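Local coordinates for phosphate transporter (Thermotoga maritima MSB8, PDB 6L85), which probably imports inorganic phosphate across the cell membrane by coupling its uptake to sodium ions, as a bacterial relative of the human SLC20 carriers, at residues P176-L181 / R322-D327. Sequence-based numbering, arbitrary orientation.
With NA (sodium ion), chain S.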
loop_
_atom_site.group_PDB
_atom_site.type_symbol
_atom_site.label_atom_id
_atom_site.label_comp_id
_atom_site.label_asym_id
_atom_site.label_seq_id
_atom_site.Cartn_x
_atom_site.Cartn_y
_atom_site.Cartn_z
ATOM N N PRO B 176 1.949 -8.159 -17.532
ATOM C CA PRO B 176 2.296 -8.526 -16.147
ATOM C C PRO B 176 3.761 -8.347 -15.838
ATOM O O PRO B 176 4.113 -7.945 -14.717
ATOM C CB PRO B 176 1.881 -10.003 -16.064
ATOM C CG PRO B 176 0.754 -10.102 -16.997
ATOM C CD PRO B 176 1.152 -9.228 -18.167
ATOM N N PHE B 177 4.639 -8.622 -16.804
ATOM C CA PHE B 177 6.054 -8.433 -16.530
ATOM C C PHE B 177 6.358 -6.979 -16.167
ATOM O O PHE B 177 7.089 -6.712 -15.212
ATOM C CB PHE B 177 6.899 -8.869 -17.718
ATOM C CG PHE B 177 8.324 -8.494 -17.571
ATOM C CD1 PHE B 177 9.164 -9.241 -16.756
ATOM C CD2 PHE B 177 8.820 -7.358 -18.191
ATOM C CE1 PHE B 177 10.483 -8.878 -16.587
ATOM C CE2 PHE B 177 10.131 -6.983 -18.020
ATOM C CZ PHE B 177 10.971 -7.746 -17.223
ATOM N N PHE B 178 5.797 -6.020 -16.898
ATOM C CA PHE B 178 6.153 -4.638 -16.601
ATOM C C PHE B 178 5.489 -4.134 -15.319
ATOM O O PHE B 178 6.115 -3.380 -14.563
ATOM C CB PHE B 178 5.818 -3.734 -17.792
ATOM C CG PHE B 178 6.825 -3.815 -18.907
ATOM C CD1 PHE B 178 8.040 -3.149 -18.815
ATOM C CD2 PHE B 178 6.556 -4.565 -20.047
ATOM C CE1 PHE B 178 8.978 -3.225 -19.840
ATOM C CE2 PHE B 178 7.485 -4.660 -21.078
ATOM C CZ PHE B 178 8.699 -3.982 -20.981
ATOM N N ILE B 179 4.227 -4.506 -15.066
ATOM C CA ILE B 179 3.604 -4.150 -13.785
ATOM C C ILE B 179 4.443 -4.683 -12.622
ATOM O O ILE B 179 4.693 -3.971 -11.633
ATOM C CB ILE B 179 2.160 -4.675 -13.721
ATOM C CG1 ILE B 179 1.363 -4.164 -14.914
ATOM C CG2 ILE B 179 1.464 -4.216 -12.443
ATOM C CD1 ILE B 179 1.267 -2.676 -14.931
ATOM N N SER B 180 4.926 -5.924 -12.749
ATOM C CA SER B 180 5.776 -6.543 -11.736
ATOM C C SER B 180 7.116 -5.841 -11.598
ATOM O O SER B 180 7.658 -5.736 -10.492
ATOM C CB SER B 180 5.999 -8.014 -12.079
ATOM O OG SER B 180 4.754 -8.666 -12.059
ATOM N N LEU B 181 7.697 -5.401 -12.710
ATOM C CA LEU B 181 8.931 -4.624 -12.625
ATOM C C LEU B 181 8.707 -3.318 -11.858
ATOM O O LEU B 181 9.554 -2.891 -11.058
ATOM C CB LEU B 181 9.442 -4.346 -14.035
ATOM C CG LEU B 181 10.868 -3.878 -14.203
ATOM C CD1 LEU B 181 11.799 -4.889 -13.537
ATOM C CD2 LEU B 181 11.171 -3.731 -15.697
ATOM N N ARG B 322 1.389 3.047 -26.152
ATOM C CA ARG B 322 2.352 4.130 -26.013
ATOM C C ARG B 322 2.166 4.884 -24.700
ATOM O O ARG B 322 3.155 5.294 -24.090
ATOM C CB ARG B 322 2.250 5.092 -27.191
ATOM C CG ARG B 322 2.935 4.564 -28.440
ATOM C CD ARG B 322 2.994 5.607 -29.554
ATOM N NE ARG B 322 3.817 5.120 -30.653
ATOM C CZ ARG B 322 3.401 4.246 -31.562
ATOM N NH1 ARG B 322 2.160 3.771 -31.514
ATOM N NH2 ARG B 322 4.224 3.852 -32.522
ATOM N N GLY B 323 0.916 5.123 -24.280
ATOM C CA GLY B 323 0.687 5.770 -22.995
ATOM C C GLY B 323 1.205 4.934 -21.838
ATOM O O GLY B 323 1.832 5.453 -20.917
ATOM N N PHE B 324 0.946 3.622 -21.882
ATOM C CA PHE B 324 1.556 2.663 -20.966
ATOM C C PHE B 324 3.074 2.835 -20.902
ATOM O O PHE B 324 3.658 2.917 -19.808
ATOM C CB PHE B 324 1.190 1.249 -21.428
ATOM C CG PHE B 324 1.707 0.140 -20.539
ATOM C CD1 PHE B 324 0.945 -0.322 -19.472
ATOM C CD2 PHE B 324 2.932 -0.477 -20.803
ATOM C CE1 PHE B 324 1.398 -1.363 -18.662
ATOM C CE2 PHE B 324 3.385 -1.514 -20.008
ATOM C CZ PHE B 324 2.614 -1.957 -18.928
ATOM N N THR B 325 3.730 2.869 -22.077
ATOM C CA THR B 325 5.192 2.986 -22.141
ATOM C C THR B 325 5.685 4.334 -21.603
ATOM O O THR B 325 6.692 4.397 -20.890
ATOM C CB THR B 325 5.647 2.769 -23.595
ATOM O OG1 THR B 325 5.363 1.415 -23.974
ATOM C CG2 THR B 325 7.156 3.021 -23.778
ATOM N N VAL B 326 4.986 5.417 -21.939
ATOM C CA VAL B 326 5.368 6.756 -21.499
ATOM C C VAL B 326 5.313 6.847 -19.982
ATOM O O VAL B 326 6.228 7.371 -19.332
ATOM C CB VAL B 326 4.444 7.806 -22.150
ATOM C CG1 VAL B 326 4.489 9.153 -21.394
ATOM C CG2 VAL B 326 4.795 7.980 -23.617
ATOM N N ASP B 327 4.225 6.343 -19.401
ATOM C CA ASP B 327 4.085 6.359 -17.951
ATOM C C ASP B 327 5.148 5.514 -17.278
ATOM O O ASP B 327 5.787 5.958 -16.313
ATOM C CB ASP B 327 2.710 5.845 -17.549
ATOM C CG ASP B 327 1.597 6.789 -17.923
ATOM O OD1 ASP B 327 1.866 7.989 -18.150
ATOM O OD2 ASP B 327 0.434 6.321 -17.967
HETATM NA NA NA S . -1.750 5.991 -18.042
#
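A chi1 of -178° sets the CG of Phe-324 opposite its backbone N and carries the ring out from helix 320-339 toward helix 167-194, where Phe-178 and Ile-179 receive its far end. In Ile-179, CG1 lies anti to the carbonyl carbon (chi1 -55°), and the second torsion (chi2 -62°) turns CD1 toward the ring, so that the end of the side chain comes nearer than the direction of its first bond implies. The methylene of Phe-178 meets the ring at its edge, its CB 3.8 Å from Phe-324 CZ. The CD1 methyl of Ile-179 also lies near the ring plane, at 4.0 Å from Phe-324 CE1. Phe-178 touches through its CB, which also lies 4.0 Å from Phe-324 CE2. The contact joins two helices of the all-helical phosphate transporter family fold, whose backbones stay well apart, Phe-178 CA and Thr-325 CA being 9.5 Å from each other. A long, flat phenylalanine suits such a gap, and apolar partners suit a buried ring, which has no polar atom to satisfy. Helices 129-162 and 231-258 close in around it through Met-153 and Ala-242, and Phe-239 packs edge-to-face with Phe-324. One turn of helix beyond Gly-323, Asp-327 serves a different purpose, its OD2 binding the sodium ion at 2.2 Å; a carboxylate brings both a hard oxygen ligand and a negative charge that would offset that of the cation. Thr-29 OG1, Ser-247 OG and the carbonyl oxygen of Gln-243 are further ligands of this ion.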